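Local coordinates for protein endo-xylogalacturonan hydrolase A (Aspergillus tubingensis, PDB 4C2L) that hydrolyses the galacturonic acid backbone of xylogalacturonan, the xylose-substituted component of the hairy regions of pectin, at residues A214-S218 with V237-G241; S219-D225 with V248-T254. One frame throughout, in Å; residues are numbered along the deposited sequence.

Contact 1 of 2, residues A214-S218 with V237-G241; sequences AFKPS and VGSLG. With SO4 (sulfate ion), chain E.
Phe-215 and Val-237 pair as parallel neighbours, and beyond them Gly-238 N donates to Phe-215 O (2.8 Å). Both side chains point from the same face of the sheet, crossing at about a right angle, so that Phe-215 CD2 meets Val-237 CG2 at 3.9 Å. Lys-216 lies just past the strand end. Its CB points away from 237-241, and the bend at chi2 (-62°) brings CD back to 3.5 Å from Gly-238 O; CE follows beside it, and NZ donates a hydrogen bond to the same oxygen (2.8 Å), tilted out of the carbonyl plane. NZ also donates to a water that bridges to Ser-239 O. NZ itself stands 2.9 Å from sulfate O3 and makes a weak bond to O4. The backbone angles of Gly-238 (phi 110°, psi -164°) are ones that glycine adopts readily; the cis peptide that follows turns Ser-239 N to sulfate O3 (2.6 Å), while Ser-239 OG holds O2. Past the polar patch, Pro-217 CD slides against Leu-240 CD2 (3.7 Å). Ammonium, backbone N-H and hydroxyl thus hold a sulfate, probably from the crystallisation liquor. Ala-214 lies within about 8 Å, side chain to side chain, of the probable catalytic residues Asp-210 and His-233, consistent with a cleft for an acidic polysaccharide.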
loop_
_atom_site.group_PDB
_atom_site.type_symbol
_atom_site.label_atom_id
_atom_site.label_comp_id
_atom_site.label_asym_id
_atom_site.label_seq_id
_atom_site.Cartn_x
_atom_site.Cartn_y
_atom_site.Cartn_z
ATOM N N ALA A 214 1.398 -2.674 1.391
ATOM C CA ALA A 214 1.174 -4.099 1.318
ATOM C C ALA A 214 2.208 -4.688 0.387
ATOM O O ALA A 214 2.396 -4.201 -0.741
ATOM C CB ALA A 214 -0.235 -4.410 0.823
ATOM N N PHE A 215 2.915 -5.700 0.886
ATOM C CA PHE A 215 3.851 -6.420 0.062
ATOM C C PHE A 215 3.150 -7.619 -0.526
ATOM O O PHE A 215 2.733 -8.555 0.178
ATOM C CB PHE A 215 5.099 -6.796 0.851
ATOM C CG PHE A 215 5.710 -5.633 1.579
ATOM C CD1 PHE A 215 6.485 -4.700 0.895
ATOM C CD2 PHE A 215 5.467 -5.450 2.933
ATOM C CE1 PHE A 215 7.048 -3.612 1.563
ATOM C CE2 PHE A 215 6.027 -4.365 3.618
ATOM C CZ PHE A 215 6.803 -3.436 2.923
ATOM N N LYS A 216 3.005 -7.557 -1.838
ATOM C CA LYS A 216 2.229 -8.537 -2.573
ATOM C C LYS A 216 3.187 -9.541 -3.221
ATOM O O LYS A 216 4.402 -9.322 -3.217
ATOM C CB LYS A 216 1.388 -7.811 -3.624
ATOM C CG LYS A 216 0.432 -6.789 -3.010
ATOM C CD LYS A 216 -0.574 -7.481 -2.086
ATOM C CE LYS A 216 -1.795 -6.603 -1.790
ATOM N NZ LYS A 216 -2.625 -7.223 -0.715
ATOM N N PRO A 217 2.642 -10.626 -3.795
ATOM C CA PRO A 217 3.487 -11.675 -4.373
ATOM C C PRO A 217 4.522 -11.146 -5.353
ATOM O O PRO A 217 4.227 -10.259 -6.171
ATOM C CB PRO A 217 2.468 -12.572 -5.079
ATOM C CG PRO A 217 1.285 -12.490 -4.183
ATOM C CD PRO A 217 1.221 -11.027 -3.795
ATOM N N SER A 218 5.730 -11.693 -5.249
ATOM C CA SER A 218 6.899 -11.341 -6.068
ATOM C C SER A 218 7.554 -9.989 -5.770
ATOM O O SER A 218 8.432 -9.551 -6.523
ATOM C CB SER A 218 6.645 -11.538 -7.576
ATOM O OG SER A 218 6.144 -12.846 -7.794
ATOM N N VAL A 237 2.527 -7.741 5.081
ATOM C CA VAL A 237 2.936 -8.703 4.054
ATOM C C VAL A 237 1.699 -9.514 3.687
ATOM O O VAL A 237 1.085 -10.174 4.536
ATOM C CB VAL A 237 4.065 -9.652 4.518
ATOM C CG1 VAL A 237 4.309 -10.755 3.486
ATOM C CG2 VAL A 237 5.358 -8.873 4.773
ATOM N N GLY A 238 1.341 -9.483 2.414
ATOM C CA GLY A 238 0.234 -10.297 1.921
ATOM C C GLY A 238 -1.024 -9.523 1.525
ATOM O O GLY A 238 -0.977 -8.294 1.333
ATOM N N SER A 239 -2.152 -10.232 1.383
ATOM C CA SER A 239 -2.197 -11.689 1.608
ATOM C C SER A 239 -1.390 -12.438 0.553
ATOM O O SER A 239 -1.237 -11.983 -0.574
ATOM C CB SER A 239 -3.630 -12.209 1.576
ATOM O OG SER A 239 -4.221 -11.946 0.320
ATOM N N LEU A 240 -0.887 -13.600 0.943
ATOM C CA LEU A 240 -0.180 -14.479 0.020
ATOM C C LEU A 240 -0.869 -15.835 0.025
ATOM O O LEU A 240 -1.418 -16.244 1.044
ATOM C CB LEU A 240 1.268 -14.664 0.491
ATOM C CG LEU A 240 2.092 -13.400 0.734
ATOM C CD1 LEU A 240 3.470 -13.818 1.217
ATOM C CD2 LEU A 240 2.188 -12.541 -0.524
ATOM N N GLY A 241 -0.836 -16.506 -1.120
ATOM C CA GLY A 241 -1.243 -17.907 -1.211
ATOM C C GLY A 241 -2.671 -18.161 -1.667
ATOM O O GLY A 241 -3.130 -19.297 -1.619
HETATM S S SO4 E . -5.686 -8.715 0.588
HETATM O O1 SO4 E . -6.445 -7.845 1.512
HETATM O O2 SO4 E . -6.331 -10.052 0.571
HETATM O O3 SO4 E . -4.308 -8.757 1.098
HETATM O O4 SO4 E . -5.751 -8.169 -0.779
HETATM O O HOH W 1 -2.714 -10.128 -1.991
#

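Contact 2 of 2, residues S219-D225 with V248-T254; sequences SNYVTVD and VKNIYVT. With NAG (2-acetamido-2-deoxy-beta-D-glucopyranose), chain B; NAG (2-acetamido-2-deoxy-beta-D-glucopyranose), chain C; SO4 (sulfate ion), chain J.
Strands 222-225 and 251-254 run parallel within 1° at an axis distance of 4.7 Å, joined by backbone hydrogen bonds such as Tyr-252 N to Val-222 O (2.8 Å), and both chains turn a corner at the paired residues Tyr-221 and Asn-250. These two have positive phi and psi, the left-handed backbone that makes the bend, and Asn-250 O receives Val-222 N just beyond it. The Asn-250 side chain lies alongside Tyr-221 under one ring face: its CB stands 4.0 Å from the ring centroid in a CH-pi contact, ND2 is also over that face toward the rim, and amide and ring planes differ by only 22°. Asn-220 extends with CG anti to its own N (chi1 -170°), which brings OD1 2.8 Å from Asn-250 ND2, in the carbonyl plane of the acceptor. The second N-H of ND2 goes to O3 of a sulfate whose O4 accepts from Lys-249 NZ (2.7 Å), and Asn-250 OD1 takes Asn-283 ND2, so three partners fix the amide's rotation. On the inner face, branched Val-222 and Ile-251 fill space side by side (CG2 to CD1, 3.7 Å), as do Val-224 and Val-253. The outer face carries sugar: O6 of one NAG donates to Asn-250 O, and the acetyl methyl C8 of the second lies 3.6 Å from Tyr-252 CD2. Ladder-like stacks of Tyr-221 with Tyr-198 and Asn-250 with Asn-283, parallel strands and aliphatic rows inside are typical of the right-handed parallel beta-helix of family 28 hydrolases.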
loop_
_atom_site.group_PDB
_atom_site.type_symbol
_atom_site.label_atom_id
_atom_site.label_comp_id
_atom_site.label_asym_id
_atom_site.label_seq_id
_atom_site.Cartn_x
_atom_site.Cartn_y
_atom_site.Cartn_z
ATOM N N SER A 219 7.165 -9.328 -4.677
ATOM C CA SER A 219 7.947 -8.171 -4.248
ATOM C C SER A 219 9.302 -8.627 -3.710
ATOM O O SER A 219 9.406 -9.659 -3.032
ATOM C CB SER A 219 7.205 -7.305 -3.219
ATOM O OG SER A 219 6.649 -8.086 -2.181
ATOM N N ASN A 220 10.330 -7.853 -4.030
ATOM C CA ASN A 220 11.711 -8.209 -3.682
ATOM C C ASN A 220 12.529 -6.939 -3.614
ATOM O O ASN A 220 12.440 -6.077 -4.498
ATOM C CB ASN A 220 12.276 -9.141 -4.773
ATOM C CG ASN A 220 13.611 -9.771 -4.406
ATOM O OD1 ASN A 220 14.050 -9.741 -3.252
ATOM N ND2 ASN A 220 14.272 -10.359 -5.417
ATOM N N TYR A 221 13.343 -6.824 -2.566
ATOM C CA TYR A 221 14.186 -5.640 -2.353
ATOM C C TYR A 221 13.343 -4.364 -2.296
ATOM O O TYR A 221 13.445 -3.485 -3.168
ATOM C CB TYR A 221 15.295 -5.536 -3.401
ATOM C CG TYR A 221 16.278 -6.681 -3.328
ATOM C CD1 TYR A 221 17.100 -6.843 -2.215
ATOM C CD2 TYR A 221 16.387 -7.595 -4.374
ATOM C CE1 TYR A 221 18.000 -7.902 -2.135
ATOM C CE2 TYR A 221 17.295 -8.654 -4.310
ATOM C CZ TYR A 221 18.092 -8.794 -3.186
ATOM O OH TYR A 221 18.987 -9.840 -3.114
ATOM N N VAL A 222 12.525 -4.274 -1.259
ATOM C CA VAL A 222 11.724 -3.072 -0.995
ATOM C C VAL A 222 12.223 -2.450 0.295
ATOM O O VAL A 222 12.414 -3.150 1.305
ATOM C CB VAL A 222 10.212 -3.375 -0.868
ATOM C CG1 VAL A 222 9.401 -2.075 -0.726
ATOM C CG2 VAL A 222 9.733 -4.171 -2.083
ATOM N N THR A 223 12.442 -1.145 0.249
ATOM C CA THR A 223 12.795 -0.385 1.439
ATOM C C THR A 223 11.718 0.639 1.684
ATOM O O THR A 223 11.329 1.373 0.768
ATOM C CB THR A 223 14.138 0.337 1.239
ATOM O OG1 THR A 223 15.167 -0.639 1.058
ATOM C CG2 THR A 223 14.486 1.200 2.448
ATOM N N VAL A 224 11.234 0.687 2.921
ATOM C CA VAL A 224 10.328 1.724 3.329
ATOM C C VAL A 224 11.042 2.400 4.508
ATOM O O VAL A 224 11.332 1.753 5.513
ATOM C CB VAL A 224 8.965 1.154 3.813
ATOM C CG1 VAL A 224 8.030 2.289 4.244
ATOM C CG2 VAL A 224 8.295 0.302 2.731
ATOM N N ASP A 225 11.305 3.694 4.377
ATOM C CA ASP A 225 12.061 4.433 5.413
ATOM C C ASP A 225 11.350 5.735 5.756
ATOM O O ASP A 225 11.358 6.656 4.947
ATOM C CB ASP A 225 13.463 4.720 4.873
ATOM C CG ASP A 225 14.379 5.377 5.899
ATOM O OD1 ASP A 225 13.895 6.010 6.869
ATOM O OD2 ASP A 225 15.610 5.245 5.721
ATOM N N VAL A 248 7.436 -13.230 -0.855
ATOM C CA VAL A 248 7.834 -11.850 -0.566
ATOM C C VAL A 248 9.199 -11.975 0.093
ATOM O O VAL A 248 9.355 -12.765 1.039
ATOM C CB VAL A 248 6.837 -11.152 0.387
ATOM C CG1 VAL A 248 7.383 -9.796 0.847
ATOM C CG2 VAL A 248 5.497 -10.943 -0.304
ATOM N N LYS A 249 10.192 -11.257 -0.414
ATOM C CA LYS A 249 11.520 -11.330 0.191
ATOM C C LYS A 249 12.303 -10.048 0.231
ATOM O O LYS A 249 12.069 -9.131 -0.570
ATOM C CB LYS A 249 12.370 -12.419 -0.473
ATOM C CG LYS A 249 12.479 -12.335 -1.962
ATOM C CD LYS A 249 13.068 -13.625 -2.528
ATOM C CE LYS A 249 13.400 -13.406 -3.984
ATOM N NZ LYS A 249 14.037 -14.621 -4.566
ATOM N N ASN A 250 13.252 -9.995 1.165
ATOM C CA ASN A 250 14.244 -8.920 1.193
ATOM C C ASN A 250 13.575 -7.554 1.323
ATOM O O ASN A 250 13.745 -6.642 0.484
ATOM C CB ASN A 250 15.150 -9.013 -0.032
ATOM C CG ASN A 250 15.774 -10.392 -0.176
ATOM O OD1 ASN A 250 16.200 -10.994 0.822
ATOM N ND2 ASN A 250 15.807 -10.916 -1.406
ATOM N N ILE A 251 12.828 -7.433 2.414
ATOM C CA ILE A 251 12.048 -6.228 2.708
ATOM C C ILE A 251 12.613 -5.569 3.953
ATOM O O ILE A 251 12.856 -6.250 4.960
ATOM C CB ILE A 251 10.575 -6.594 2.982
ATOM C CG1 ILE A 251 9.947 -7.448 1.847
ATOM C CG2 ILE A 251 9.740 -5.361 3.323
ATOM C CD1 ILE A 251 9.874 -6.775 0.494
ATOM N N TYR A 252 12.786 -4.244 3.907
ATOM C CA TYR A 252 13.266 -3.528 5.083
ATOM C C TYR A 252 12.375 -2.321 5.327
ATOM O O TYR A 252 12.258 -1.449 4.463
ATOM C CB TYR A 252 14.728 -3.109 4.893
ATOM C CG TYR A 252 15.273 -2.415 6.114
ATOM C CD1 TYR A 252 15.644 -3.152 7.243
ATOM C CD2 TYR A 252 15.369 -1.027 6.157
ATOM C CE1 TYR A 252 16.118 -2.515 8.390
ATOM C CE2 TYR A 252 15.849 -0.381 7.296
ATOM C CZ TYR A 252 16.207 -1.132 8.403
ATOM O OH TYR A 252 16.655 -0.493 9.544
ATOM N N VAL A 253 11.750 -2.277 6.494
ATOM C CA VAL A 253 10.849 -1.180 6.844
ATOM C C VAL A 253 11.363 -0.564 8.134
ATOM O O VAL A 253 11.525 -1.259 9.130
ATOM C CB VAL A 253 9.412 -1.651 7.080
ATOM C CG1 VAL A 253 8.538 -0.455 7.455
ATOM C CG2 VAL A 253 8.851 -2.335 5.832
ATOM N N THR A 254 11.620 0.730 8.114
ATOM C CA THR A 254 12.080 1.407 9.334
ATOM C C THR A 254 11.390 2.758 9.514
ATOM O O THR A 254 11.038 3.416 8.536
ATOM C CB THR A 254 13.620 1.552 9.350
ATOM O OG1 THR A 254 14.059 1.944 10.667
ATOM C CG2 THR A 254 14.106 2.565 8.277
HETATM C C1 NAG B . 17.634 -8.682 3.240
HETATM C C2 NAG B . 18.886 -8.889 2.382
HETATM C C3 NAG B . 19.655 -7.584 2.199
HETATM C C4 NAG B . 18.728 -6.450 1.742
HETATM C C5 NAG B . 17.480 -6.383 2.650
HETATM C C6 NAG B . 16.443 -5.313 2.271
HETATM C C7 NAG B . 19.958 -11.074 2.585
HETATM C C8 NAG B . 20.891 -11.919 3.408
HETATM N N2 NAG B . 19.758 -9.843 3.037
HETATM O O3 NAG B . 20.684 -7.786 1.250
HETATM O O4 NAG B . 19.460 -5.233 1.783
HETATM O O5 NAG B . 16.840 -7.644 2.695
HETATM O O6 NAG B . 16.121 -5.354 0.896
HETATM O O7 NAG B . 19.435 -11.535 1.570
HETATM C C1 NAG C . 19.350 -4.546 0.517
HETATM C C2 NAG C . 19.731 -3.070 0.709
HETATM C C3 NAG C . 19.898 -2.284 -0.591
HETATM C C4 NAG C . 20.517 -3.085 -1.734
HETATM C C5 NAG C . 19.957 -4.513 -1.776
HETATM C C6 NAG C . 20.671 -5.354 -2.825
HETATM C C7 NAG C . 18.944 -2.099 2.787
HETATM C C8 NAG C . 17.836 -1.382 3.506
HETATM N N2 NAG C . 18.732 -2.380 1.505
HETATM O O3 NAG C . 20.752 -1.207 -0.302
HETATM O O4 NAG C . 20.281 -2.408 -2.956
HETATM O O5 NAG C . 20.118 -5.139 -0.513
HETATM O O6 NAG C . 22.021 -5.466 -2.437
HETATM O O7 NAG C . 19.978 -2.413 3.368
HETATM S S SO4 J . 17.041 -14.657 -2.144
HETATM O O1 SO4 J . 16.259 -15.050 -0.946
HETATM O O2 SO4 J . 18.402 -15.241 -2.027
HETATM O O3 SO4 J . 17.160 -13.185 -2.263
HETATM O O4 SO4 J . 16.350 -15.197 -3.344
#

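From the N terminus, 214-218 runs directly into 219-225, so contacts 1 and 2 begin on one unbroken piece of chain. The chain completes the turn of the beta-helix begun at 214-218 when it reaches 237-241, closing contact 1, and continues to 248-254, closing contact 2. The two loops therefore cross, each contact matching a position on one coil with its equivalent on the next. Contact 1 joins strands 213-215 and 235-240 beside the probable catalytic residues; contact 2 spans the corner, pairing 219-220 with 248-249 on one side and 222-225 with 251-254 on the other. Inside, Phe-215 CZ packs on Ile-251 CG2 at 3.5 Å, and Leu-240 CD2 on Val-248 CG2 at 3.7 Å, making one apolar core.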